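Local coordinates for protein L-cysteine S-thiosulfotransferase subunit SoxA (Paracoccus denitrificans, PDB 2C1D) that forms, with its partner SoxX, a heme enzyme of sulfur oxidation that joins thiosulfate to a cysteine of the carrier protein SoxY through a heterodisulfide bond, at residues A[174-179]-A[228-233]; A[205-210]-A[259-264]. All blocks are in the same frame, centred on the assembly; numbering follows the deposited sequence.

Interaction 1: residues A[174-179]-A[228-233]; sequences GQLEMS and DTRAET. With HEC (heme c), chain J.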
ATOM      1  N   GLY A 174      -0.784  12.859   4.241  1.00 25.04           N
ATOM      2  CA  GLY A 174      -2.219  13.037   4.243  1.00 25.71           C
ATOM      3  C   GLY A 174      -2.783  13.505   5.564  1.00 26.27           C
ATOM      4  O   GLY A 174      -2.040  13.675   6.555  1.00 26.81           O
ATOM      5  N   GLN A 175      -4.106  13.695   5.581  1.00 25.88           N
ATOM      6  CA  GLN A 175      -4.820  14.076   6.789  1.00 26.59           C
ATOM      7  C   GLN A 175      -4.736  12.947   7.819  1.00 26.73           C
ATOM      8  O   GLN A 175      -4.691  13.209   9.007  1.00 27.17           O
ATOM      9  CB  GLN A 175      -6.272  14.471   6.483  1.00 26.44           C
ATOM     10  CG  GLN A 175      -7.029  14.987   7.707  1.00 26.25           C
ATOM     11  CD  GLN A 175      -8.346  15.637   7.358  1.00 25.64           C
ATOM     12  OE1 GLN A 175      -8.981  15.254   6.381  1.00 26.09           O
ATOM     13  NE2 GLN A 175      -8.739  16.662   8.129  1.00 24.75           N
ATOM     14  N   LEU A 176      -4.628  11.699   7.346  1.00 26.48           N
ATOM     15  CA  LEU A 176      -4.462  10.546   8.221  1.00 26.60           C
ATOM     16  C   LEU A 176      -3.061  10.358   8.812  1.00 26.12           C
ATOM     17  O   LEU A 176      -2.908   9.565   9.738  1.00 26.63           O
ATOM     18  CB  LEU A 176      -4.894   9.252   7.496  1.00 26.50           C
ATOM     19  CG  LEU A 176      -6.386   9.138   7.195  1.00 26.10           C
ATOM     20  CD1 LEU A 176      -6.772   7.842   6.403  1.00 25.24           C
ATOM     21  CD2 LEU A 176      -7.189   9.243   8.480  1.00 28.63           C
ATOM     22  N   GLU A 177      -2.068  11.066   8.265  1.00 25.55           N
ATOM     23  CA  GLU A 177      -0.704  11.089   8.762  1.00 25.50           C
ATOM     24  C   GLU A 177      -0.110   9.677   8.863  1.00 25.59           C
ATOM     25  O   GLU A 177       0.282   9.228   9.938  1.00 25.38           O
ATOM     26  CB  GLU A 177      -0.628  11.848  10.088  1.00 25.79           C
ATOM     27  CG  GLU A 177      -1.045  13.322   9.945  1.00 26.46           C
ATOM     28  CD  GLU A 177      -0.807  14.137  11.215  1.00 29.66           C
ATOM     29  OE1 GLU A 177      -1.763  14.357  12.000  1.00 27.18           O
ATOM     30  OE2 GLU A 177       0.352  14.536  11.418  1.00 32.64           O
ATOM     31  N   MET A 178      -0.034   9.009   7.717  1.00 25.07           N
ATOM     32  CA  MET A 178       0.380   7.618   7.639  1.00 25.16           C
ATOM     33  C   MET A 178       1.415   7.386   6.544  1.00 25.19           C
ATOM     34  O   MET A 178       1.294   7.862   5.406  1.00 25.94           O
ATOM     35  CB  MET A 178      -0.838   6.721   7.415  1.00 25.74           C
ATOM     36  CG  MET A 178      -1.762   6.619   8.599  1.00 26.17           C
ATOM     37  SD  MET A 178      -3.309   5.720   8.270  1.00 25.83           S
ATOM     38  CE  MET A 178      -4.080   5.960   9.933  1.00 26.66           C
ATOM     39  N   SER A 179       2.437   6.629   6.901  1.00 24.58           N
ATOM     40  CA  SER A 179       3.507   6.259   5.995  1.00 23.88           C
ATOM     41  C   SER A 179       3.357   4.800   5.659  1.00 23.21           C
ATOM     42  O   SER A 179       2.694   4.065   6.383  1.00 23.20           O
ATOM     43  CB  SER A 179       4.856   6.418   6.659  1.00 23.87           C
ATOM     44  OG  SER A 179       4.966   5.410   7.660  1.00 23.06           O
ATOM     45  N   ASP A 228      -5.028   7.152  -0.258  1.00 23.01           N
ATOM     46  CA  ASP A 228      -5.888   6.642   0.796  1.00 23.73           C
ATOM     47  C   ASP A 228      -5.448   7.036   2.208  1.00 23.95           C
ATOM     48  O   ASP A 228      -6.117   6.705   3.165  1.00 23.84           O
ATOM     49  CB  ASP A 228      -6.009   5.130   0.650  1.00 24.37           C
ATOM     50  CG  ASP A 228      -6.845   4.735  -0.564  1.00 24.84           C
ATOM     51  OD1 ASP A 228      -7.547   5.603  -1.142  1.00 27.63           O
ATOM     52  OD2 ASP A 228      -6.861   3.590  -0.991  1.00 26.84           O
ATOM     53  N   THR A 229      -4.324   7.736   2.336  1.00 24.57           N
ATOM     54  CA  THR A 229      -4.012   8.452   3.571  1.00 24.55           C
ATOM     55  C   THR A 229      -4.718   9.823   3.662  1.00 25.05           C
ATOM     56  O   THR A 229      -4.437  10.601   4.565  1.00 24.32           O
ATOM     57  CB  THR A 229      -2.487   8.659   3.702  1.00 25.01           C
ATOM     58  OG1 THR A 229      -2.017   9.598   2.718  1.00 24.31           O
ATOM     59  CG2 THR A 229      -1.693   7.351   3.469  1.00 24.00           C
ATOM     60  N   ARG A 230      -5.650  10.096   2.747  1.00 25.33           N
ATOM     61  CA  ARG A 230      -6.237  11.422   2.552  1.00 26.32           C
ATOM     62  C   ARG A 230      -5.168  12.451   2.167  1.00 25.90           C
ATOM     63  O   ARG A 230      -5.047  13.526   2.803  1.00 26.29           O
ATOM     64  CB  ARG A 230      -7.028  11.897   3.770  1.00 26.73           C
ATOM     65  CG  ARG A 230      -8.190  10.990   4.152  1.00 29.67           C
ATOM     66  CD  ARG A 230      -8.913  11.408   5.419  1.00 32.16           C
ATOM     67  NE  ARG A 230      -9.950  12.355   5.080  1.00 38.27           N
ATOM     68  CZ  ARG A 230     -11.250  12.106   5.064  1.00 38.55           C
ATOM     69  NH1 ARG A 230     -11.750  10.953   5.477  1.00 41.81           N
ATOM     70  NH2 ARG A 230     -12.065  13.073   4.703  1.00 42.85           N
ATOM     71  N   ALA A 231      -4.418  12.113   1.119  1.00 25.61           N
ATOM     72  CA  ALA A 231      -3.328  12.950   0.587  1.00 25.34           C
ATOM     73  C   ALA A 231      -3.480  13.231  -0.894  1.00 25.53           C
ATOM     74  O   ALA A 231      -4.173  12.502  -1.623  1.00 25.05           O
ATOM     75  CB  ALA A 231      -1.960  12.276   0.778  1.00 24.94           C
ATOM     76  N   GLU A 232      -2.742  14.258  -1.324  1.00 25.63           N
ATOM     77  CA  GLU A 232      -2.435  14.488  -2.716  1.00 25.83           C
ATOM     78  C   GLU A 232      -1.446  13.411  -3.103  1.00 24.97           C
ATOM     79  O   GLU A 232      -0.372  13.303  -2.511  1.00 24.35           O
ATOM     80  CB  GLU A 232      -1.792  15.866  -2.903  1.00 25.86           C
ATOM     81  CG  GLU A 232      -1.574  16.229  -4.367  1.00 27.66           C
ATOM     82  CD  GLU A 232      -0.703  17.472  -4.578  1.00 29.68           C
ATOM     83  OE1 GLU A 232      -0.266  17.639  -5.733  1.00 29.32           O
ATOM     84  OE2 GLU A 232      -0.433  18.246  -3.607  1.00 28.24           O
ATOM     85  N   THR A 233      -1.812  12.600  -4.080  1.00 25.46           N
ATOM     86  CA  THR A 233      -0.986  11.472  -4.463  1.00 25.41           C
ATOM     87  C   THR A 233      -0.020  11.875  -5.600  1.00 26.57           C
ATOM     88  O   THR A 233      -0.008  13.041  -6.055  1.00 26.76           O
ATOM     89  CB  THR A 233      -1.868  10.235  -4.780  1.00 26.08           C
ATOM     90  OG1 THR A 233      -1.048   9.057  -4.937  1.00 24.01           O
ATOM     91  CG2 THR A 233      -2.639  10.391  -6.102  1.00 24.29           C
TER
HETATM   92 FE   HEC J1292      -0.024  -0.566   1.308  1.00 24.55          FE
HETATM   93  CHA HEC J1292      -1.104  -3.526  -0.015  1.00 25.00           C
HETATM   94  CHB HEC J1292       2.720  -0.721  -0.803  1.00 21.51           C
HETATM   95  CHC HEC J1292       1.014   2.428   2.469  1.00 23.99           C
HETATM   96  CHD HEC J1292      -2.424  -0.673   3.709  1.00 25.04           C
HETATM   97  NA  HEC J1292       0.680  -1.905  -0.150  1.00 23.05           N
HETATM   98  C1A HEC J1292       0.066  -3.063  -0.529  1.00 22.33           C
HETATM   99  C2A HEC J1292       0.878  -3.696  -1.532  1.00 24.34           C
HETATM  100  C3A HEC J1292       1.945  -2.897  -1.748  1.00 22.04           C
HETATM  101  C4A HEC J1292       1.837  -1.763  -0.874  1.00 22.22           C
HETATM  102  CMA HEC J1292       3.093  -3.108  -2.733  1.00 22.47           C
HETATM  103  CAA HEC J1292       0.573  -5.042  -2.235  1.00 24.24           C
HETATM  104  CBA HEC J1292       1.409  -6.150  -1.571  1.00 23.12           C
HETATM  105  CGA HEC J1292       1.209  -7.490  -2.270  1.00 24.88           C
HETATM  106  O1A HEC J1292       1.833  -8.479  -1.824  1.00 22.35           O
HETATM  107  O2A HEC J1292       0.409  -7.584  -3.259  1.00 26.19           O
HETATM  108  NB  HEC J1292       1.531   0.602   0.917  1.00 23.02           N
HETATM  109  C1B HEC J1292       2.534   0.404  -0.019  1.00 22.72           C
HETATM  110  C2B HEC J1292       3.328   1.590  -0.093  1.00 23.84           C
HETATM  111  C3B HEC J1292       2.877   2.451   0.813  1.00 24.69           C
HETATM  112  C4B HEC J1292       1.725   1.861   1.437  1.00 24.60           C
HETATM  113  CMB HEC J1292       4.558   1.752  -0.989  1.00 25.86           C
HETATM  114  CAB HEC J1292       3.435   3.864   1.091  1.00 25.72           C
HETATM  115  CBB HEC J1292       3.362   4.650  -0.026  1.00 29.23           C
HETATM  116  NC  HEC J1292      -0.603   0.661   2.839  1.00 23.18           N
HETATM  117  C1C HEC J1292      -0.017   1.846   3.160  1.00 25.43           C
HETATM  118  C2C HEC J1292      -0.733   2.440   4.271  1.00 23.44           C
HETATM  119  C3C HEC J1292      -1.700   1.574   4.632  1.00 22.39           C
HETATM  120  C4C HEC J1292      -1.604   0.441   3.720  1.00 26.07           C
HETATM  121  CMC HEC J1292      -0.334   3.810   4.865  1.00 23.82           C
HETATM  122  CAC HEC J1292      -2.786   1.598   5.761  1.00 25.77           C
HETATM  123  CBC HEC J1292      -3.502   2.678   6.107  1.00 23.78           C
HETATM  124  ND  HEC J1292      -1.498  -1.849   1.756  1.00 25.21           N
HETATM  125  C1D HEC J1292      -2.402  -1.694   2.810  1.00 26.63           C
HETATM  126  C2D HEC J1292      -3.346  -2.793   2.810  1.00 26.24           C
HETATM  127  C3D HEC J1292      -2.938  -3.663   1.646  1.00 25.16           C
HETATM  128  C4D HEC J1292      -1.791  -3.008   1.058  1.00 25.11           C
HETATM  129  CMD HEC J1292      -4.522  -3.047   3.771  1.00 27.18           C
HETATM  130  CAD HEC J1292      -3.568  -5.005   1.201  1.00 26.75           C
HETATM  131  CBD HEC J1292      -3.067  -6.102   2.160  1.00 26.40           C
HETATM  132  CGD HEC J1292      -1.599  -6.426   1.969  1.00 27.65           C
HETATM  133  O1D HEC J1292      -0.710  -5.858   2.639  1.00 28.10           O
HETATM  134  O2D HEC J1292      -1.262  -7.276   1.140  1.00 26.41           O
HETATM  135  O   HOH W   1      -9.333  14.460   3.551  1.00 39.79           O
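Gln-175 N donates to Arg-230 O at 2.9 Å, reaching it from above the carbonyl plane, and Leu-176 N donates to Thr-229 O at 3.0 Å, so two successive amides of one loop are taken by two successive carbonyls of the other. Beyond the backbone, Gln-175 and Arg-230 run side by side in the same direction. Arg-230 NE makes a weak bond to Gln-175 OE1 (3.3 Å), the amide and guanidinium planes being 69° apart, and a water that donates to OE1 and accepts from NE backs it up. The amide's NE2 turns to backbone carbonyls of Lys-96 and Ala-117 of the SoxX chain. A type I turn from Gly-174 to Glu-177 shapes this loop of the second cytochrome c domain, just ahead of helix 180-184; Gly-174, at a positive phi of 78°, lays its CA against Thr-229 O. With Arg-230 cut back to an alanine, Gln-175 OE1 and the water would probably lose their NE partner and Leu-176, whose CG lies 3.8 Å from Arg-230 CD, its cover. Leu-176 CD1 reaches Asp-228 O. Closer to the heme, Thr-229 CG2 packs on Met-178 CB, and the extended Met-178 chain carries SD to within 3.7 Å of heme CBC.

Interaction 2: residues A[205-210]-A[259-264]; sequences FPTYRL and GVSVRH. With HEC (heme c), chain J.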
ATOM      1  N   PHE A 205       4.748  -8.414  -8.255  1.00 23.52           N
ATOM      2  CA  PHE A 205       4.124  -7.609  -9.314  1.00 23.54           C
ATOM      3  C   PHE A 205       4.752  -7.929 -10.676  1.00 23.28           C
ATOM      4  O   PHE A 205       5.904  -8.365 -10.735  1.00 22.44           O
ATOM      5  CB  PHE A 205       4.240  -6.107  -8.993  1.00 23.46           C
ATOM      6  CG  PHE A 205       3.201  -5.623  -8.010  1.00 22.64           C
ATOM      7  CD1 PHE A 205       3.346  -5.870  -6.664  1.00 21.44           C
ATOM      8  CD2 PHE A 205       2.103  -4.908  -8.431  1.00 24.13           C
ATOM      9  CE1 PHE A 205       2.401  -5.444  -5.746  1.00 21.27           C
ATOM     10  CE2 PHE A 205       1.137  -4.481  -7.525  1.00 22.74           C
ATOM     11  CZ  PHE A 205       1.311  -4.760  -6.151  1.00 22.70           C
ATOM     12  N   PRO A 206       4.025  -7.747 -11.778  1.00 24.27           N
ATOM     13  CA  PRO A 206       2.615  -7.349 -11.804  1.00 24.21           C
ATOM     14  C   PRO A 206       1.659  -8.411 -11.228  1.00 24.10           C
ATOM     15  O   PRO A 206       1.927  -9.617 -11.294  1.00 24.78           O
ATOM     16  CB  PRO A 206       2.323  -7.139 -13.320  1.00 24.84           C
ATOM     17  CG  PRO A 206       3.645  -7.173 -14.014  1.00 25.25           C
ATOM     18  CD  PRO A 206       4.584  -7.928 -13.129  1.00 24.55           C
ATOM     19  N   THR A 207       0.543  -7.929 -10.697  1.00 23.47           N
ATOM     20  CA  THR A 207      -0.344  -8.680  -9.813  1.00 23.49           C
ATOM     21  C   THR A 207      -1.772  -8.685 -10.289  1.00 23.36           C
ATOM     22  O   THR A 207      -2.303  -7.652 -10.688  1.00 23.78           O
ATOM     23  CB  THR A 207      -0.284  -8.036  -8.439  1.00 23.53           C
ATOM     24  OG1 THR A 207       1.040  -8.235  -7.905  1.00 23.53           O
ATOM     25  CG2 THR A 207      -1.237  -8.695  -7.466  1.00 23.80           C
ATOM     26  N   TYR A 208      -2.408  -9.849 -10.256  1.00 23.67           N
ATOM     27  CA  TYR A 208      -3.821  -9.907 -10.594  1.00 23.94           C
ATOM     28  C   TYR A 208      -4.555  -9.693  -9.278  1.00 24.77           C
ATOM     29  O   TYR A 208      -4.365 -10.461  -8.344  1.00 24.28           O
ATOM     30  CB  TYR A 208      -4.159 -11.261 -11.197  1.00 23.95           C
ATOM     31  CG  TYR A 208      -5.604 -11.415 -11.601  1.00 24.50           C
ATOM     32  CD1 TYR A 208      -6.534 -11.917 -10.701  1.00 26.91           C
ATOM     33  CD2 TYR A 208      -6.037 -11.084 -12.870  1.00 24.75           C
ATOM     34  CE1 TYR A 208      -7.869 -12.078 -11.051  1.00 26.23           C
ATOM     35  CE2 TYR A 208      -7.377 -11.246 -13.235  1.00 26.87           C
ATOM     36  CZ  TYR A 208      -8.284 -11.741 -12.307  1.00 26.67           C
ATOM     37  OH  TYR A 208      -9.592 -11.951 -12.634  1.00 25.67           O
ATOM     38  N   ARG A 209      -5.316  -8.611  -9.178  1.00 25.41           N
ATOM     39  CA  ARG A 209      -6.134  -8.359  -7.992  1.00 27.00           C
ATOM     40  C   ARG A 209      -7.555  -8.929  -8.178  1.00 26.97           C
ATOM     41  O   ARG A 209      -8.267  -8.542  -9.101  1.00 26.65           O
ATOM     42  CB  ARG A 209      -6.207  -6.860  -7.724  1.00 27.12           C
ATOM     43  CG  ARG A 209      -4.897  -6.259  -7.220  1.00 28.42           C
ATOM     44  CD  ARG A 209      -5.060  -4.930  -6.532  1.00 28.61           C
ATOM     45  NE  ARG A 209      -5.881  -5.097  -5.344  1.00 28.35           N
ATOM     46  CZ  ARG A 209      -6.355  -4.121  -4.605  1.00 29.77           C
ATOM     47  NH1 ARG A 209      -6.065  -2.853  -4.893  1.00 27.67           N
ATOM     48  NH2 ARG A 209      -7.111  -4.424  -3.560  1.00 30.17           N
ATOM     49  N   LEU A 210      -7.968  -9.834  -7.300  1.00 28.63           N
ATOM     50  CA  LEU A 210      -9.300 -10.458  -7.428  1.00 30.05           C
ATOM     51  C   LEU A 210     -10.452  -9.436  -7.415  1.00 31.32           C
ATOM     52  O   LEU A 210     -11.466  -9.619  -8.109  1.00 32.27           O
ATOM     53  CB  LEU A 210      -9.507 -11.537  -6.365  1.00 29.98           C
ATOM     54  CG  LEU A 210      -8.651 -12.788  -6.589  1.00 30.86           C
ATOM     55  CD1 LEU A 210      -8.537 -13.590  -5.309  1.00 31.55           C
ATOM     56  CD2 LEU A 210      -9.238 -13.629  -7.713  1.00 31.17           C
ATOM     57  N   GLY A 259       6.741 -13.743 -10.799  1.00 23.67           N
ATOM     58  CA  GLY A 259       6.273 -13.680 -12.177  1.00 24.02           C
ATOM     59  C   GLY A 259       5.040 -12.824 -12.239  1.00 24.25           C
ATOM     60  O   GLY A 259       5.130 -11.622 -12.412  1.00 24.30           O
ATOM     61  N   VAL A 260       3.876 -13.450 -12.094  1.00 24.96           N
ATOM     62  CA  VAL A 260       2.624 -12.720 -11.927  1.00 25.55           C
ATOM     63  C   VAL A 260       1.871 -13.322 -10.753  1.00 25.75           C
ATOM     64  O   VAL A 260       1.515 -14.505 -10.767  1.00 26.07           O
ATOM     65  CB  VAL A 260       1.709 -12.720 -13.203  1.00 26.20           C
ATOM     66  CG1 VAL A 260       2.198 -11.720 -14.239  1.00 27.17           C
ATOM     67  CG2 VAL A 260       1.548 -14.127 -13.805  1.00 24.98           C
ATOM     68  N   SER A 261       1.661 -12.516  -9.714  1.00 25.17           N
ATOM     69  CA  SER A 261       1.120 -13.015  -8.469  1.00 24.74           C
ATOM     70  C   SER A 261      -0.389 -12.839  -8.444  1.00 24.97           C
ATOM     71  O   SER A 261      -0.947 -12.176  -9.308  1.00 25.09           O
ATOM     72  CB  SER A 261       1.763 -12.313  -7.275  1.00 24.69           C
ATOM     73  OG  SER A 261       1.257 -11.018  -7.106  1.00 23.62           O
ATOM     74  N   VAL A 262      -1.043 -13.485  -7.481  1.00 24.57           N
ATOM     75  CA  VAL A 262      -2.485 -13.283  -7.247  1.00 24.79           C
ATOM     76  C   VAL A 262      -2.700 -12.794  -5.822  1.00 24.51           C
ATOM     77  O   VAL A 262      -2.176 -13.377  -4.868  1.00 24.05           O
ATOM     78  CB  VAL A 262      -3.302 -14.579  -7.465  1.00 24.74           C
ATOM     79  CG1 VAL A 262      -4.784 -14.313  -7.306  1.00 25.62           C
ATOM     80  CG2 VAL A 262      -3.009 -15.153  -8.866  1.00 26.07           C
ATOM     81  N   ARG A 263      -3.457 -11.712  -5.700  1.00 25.21           N
ATOM     82  CA  ARG A 263      -3.771 -11.084  -4.407  1.00 25.88           C
ATOM     83  C   ARG A 263      -5.258 -10.692  -4.412  1.00 27.52           C
ATOM     84  O   ARG A 263      -5.909 -10.808  -5.461  1.00 26.44           O
ATOM     85  CB  ARG A 263      -2.878  -9.842  -4.217  1.00 25.52           C
ATOM     86  CG  ARG A 263      -1.384 -10.139  -4.232  1.00 22.38           C
ATOM     87  CD  ARG A 263      -0.865 -10.753  -2.956  1.00 22.62           C
ATOM     88  NE  ARG A 263       0.580 -10.939  -2.993  1.00 21.94           N
ATOM     89  CZ  ARG A 263       1.193 -12.001  -3.502  1.00 23.99           C
ATOM     90  NH1 ARG A 263       2.515 -12.029  -3.520  1.00 23.62           N
ATOM     91  NH2 ARG A 263       0.500 -13.029  -3.997  1.00 23.84           N
ATOM     92  N   HIS A 264      -5.806 -10.251  -3.270  1.00 29.92           N
ATOM     93  CA  HIS A 264      -7.177  -9.677  -3.226  1.00 32.65           C
ATOM     94  C   HIS A 264      -7.188  -8.363  -4.001  1.00 32.68           C
ATOM     95  O   HIS A 264      -6.252  -7.578  -3.991  1.00 32.18           O
ATOM     96  CB  HIS A 264      -7.687  -9.464  -1.772  1.00 33.78           C
ATOM     97  CG  HIS A 264      -8.882  -8.537  -1.640  1.00 40.86           C
ATOM     98  ND1 HIS A 264      -9.930  -8.794  -0.774  1.00 47.33           N
ATOM     99  CD2 HIS A 264      -9.160  -7.325  -2.199  1.00 46.69           C
ATOM    100  CE1 HIS A 264     -10.811  -7.805  -0.833  1.00 48.79           C
ATOM    101  NE2 HIS A 264     -10.371  -6.902  -1.694  1.00 48.43           N
ATOM    102  OXT HIS A 264      -8.133  -8.008  -4.693  1.00 33.64           O
TER
HETATM  103 FE   HEC J1292      -0.024  -0.566   1.308  1.00 24.55          FE
HETATM  104  CHA HEC J1292      -1.104  -3.526  -0.015  1.00 25.00           C
HETATM  105  CHB HEC J1292       2.720  -0.721  -0.803  1.00 21.51           C
HETATM  106  CHC HEC J1292       1.014   2.428   2.469  1.00 23.99           C
HETATM  107  CHD HEC J1292      -2.424  -0.673   3.709  1.00 25.04           C
HETATM  108  NA  HEC J1292       0.680  -1.905  -0.150  1.00 23.05           N
HETATM  109  C1A HEC J1292       0.066  -3.063  -0.529  1.00 22.33           C
HETATM  110  C2A HEC J1292       0.878  -3.696  -1.532  1.00 24.34           C
HETATM  111  C3A HEC J1292       1.945  -2.897  -1.748  1.00 22.04           C
HETATM  112  C4A HEC J1292       1.837  -1.763  -0.874  1.00 22.22           C
HETATM  113  CMA HEC J1292       3.093  -3.108  -2.733  1.00 22.47           C
HETATM  114  CAA HEC J1292       0.573  -5.042  -2.235  1.00 24.24           C
HETATM  115  CBA HEC J1292       1.409  -6.150  -1.571  1.00 23.12           C
HETATM  116  CGA HEC J1292       1.209  -7.490  -2.270  1.00 24.88           C
HETATM  117  O1A HEC J1292       1.833  -8.479  -1.824  1.00 22.35           O
HETATM  118  O2A HEC J1292       0.409  -7.584  -3.259  1.00 26.19           O
HETATM  119  NB  HEC J1292       1.531   0.602   0.917  1.00 23.02           N
HETATM  120  C1B HEC J1292       2.534   0.404  -0.019  1.00 22.72           C
HETATM  121  C2B HEC J1292       3.328   1.590  -0.093  1.00 23.84           C
HETATM  122  C3B HEC J1292       2.877   2.451   0.813  1.00 24.69           C
HETATM  123  C4B HEC J1292       1.725   1.861   1.437  1.00 24.60           C
HETATM  124  CMB HEC J1292       4.558   1.752  -0.989  1.00 25.86           C
HETATM  125  CAB HEC J1292       3.435   3.864   1.091  1.00 25.72           C
HETATM  126  CBB HEC J1292       3.362   4.650  -0.026  1.00 29.23           C
HETATM  127  NC  HEC J1292      -0.603   0.661   2.839  1.00 23.18           N
HETATM  128  C1C HEC J1292      -0.017   1.846   3.160  1.00 25.43           C
HETATM  129  C2C HEC J1292      -0.733   2.440   4.271  1.00 23.44           C
HETATM  130  C3C HEC J1292      -1.700   1.574   4.632  1.00 22.39           C
HETATM  131  C4C HEC J1292      -1.604   0.441   3.720  1.00 26.07           C
HETATM  132  CMC HEC J1292      -0.334   3.810   4.865  1.00 23.82           C
HETATM  133  CAC HEC J1292      -2.786   1.598   5.761  1.00 25.77           C
HETATM  134  CBC HEC J1292      -3.502   2.678   6.107  1.00 23.78           C
HETATM  135  ND  HEC J1292      -1.498  -1.849   1.756  1.00 25.21           N
HETATM  136  C1D HEC J1292      -2.402  -1.694   2.810  1.00 26.63           C
HETATM  137  C2D HEC J1292      -3.346  -2.793   2.810  1.00 26.24           C
HETATM  138  C3D HEC J1292      -2.938  -3.663   1.646  1.00 25.16           C
HETATM  139  C4D HEC J1292      -1.791  -3.008   1.058  1.00 25.11           C
HETATM  140  CMD HEC J1292      -4.522  -3.047   3.771  1.00 27.18           C
HETATM  141  CAD HEC J1292      -3.568  -5.005   1.201  1.00 26.75           C
HETATM  142  CBD HEC J1292      -3.067  -6.102   2.160  1.00 26.40           C
HETATM  143  CGD HEC J1292      -1.599  -6.426   1.969  1.00 27.65           C
HETATM  144  O1D HEC J1292      -0.710  -5.858   2.639  1.00 28.10           O
HETATM  145  O2D HEC J1292      -1.262  -7.276   1.140  1.00 26.41           O
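Strands 207-209 and 261-263 run parallel, 26° between their directions, with Tyr-208 bonded to both neighbours of Val-262: its N donates to Ser-261 O at 2.9 Å and its O accepts from Arg-263 N. This is the parallel half of a three-stranded mixed sheet whose other edge is strand 214-216, antiparallel to 207-209. Leu-210 N continues the ladder to Arg-263 O. Thr-207, Arg-209, Ser-261 and Arg-263 share the face that looks to the heme. There Thr-207 OG1 and Ser-261 OG stand 2.9 Å apart, and Ser-261 OG is hydrogen-bonded to Gly-204 O. Thr-207 OG1 also lies over the centre of the Phe-205 ring, while Thr-207 CG2, anti to the backbone N (its OG1 at chi1 -67°), meets Arg-263 CG at 3.5 Å with the two side chains crossing at about a right angle. Arg-209 NE donates to the C-terminal carboxylate, to His-264 O at 2.9 Å, in the carbonyl plane and on a lone pair; NH2 adds a weak bond to the same oxygen. Arg-263 is held by salt bridges to Glu-50 and Glu-258, and its NH2 reaches back to Val-262 O. A bend at chi2 (-77°) brings the Arg-263 guanidinium round to the heme propionate, where NE donates to O1A at 3.0 Å, the oxygen lying at the edge of the group.

In the fold
Interactions 1 and 2 touch the same heme c from different parts of its rim. Their centres are 24 Å apart and their nearest atoms about 8 Å, without contact. At 174-179/228-233 the loops meet the substituents CMC and CBC, beside the covalent attachment: the side chain of Met-178 is about 5 Å from that of Cys-183, a heme-linking cysteine by similarity. At 205-210/259-264 the sheet meets a propionate instead. In sequence the segments alternate, and the chain between 205-210 and 228-233 includes Arg-221, a probable substrate-binding residue. The side chain of Arg-209 is about 4 Å from that of Arg-221. The side chain of Asp-228 is about 7 Å from that of Arg-221. Cys-225, the persulfide-bearing axial ligand of this heme, lies just before 228-233.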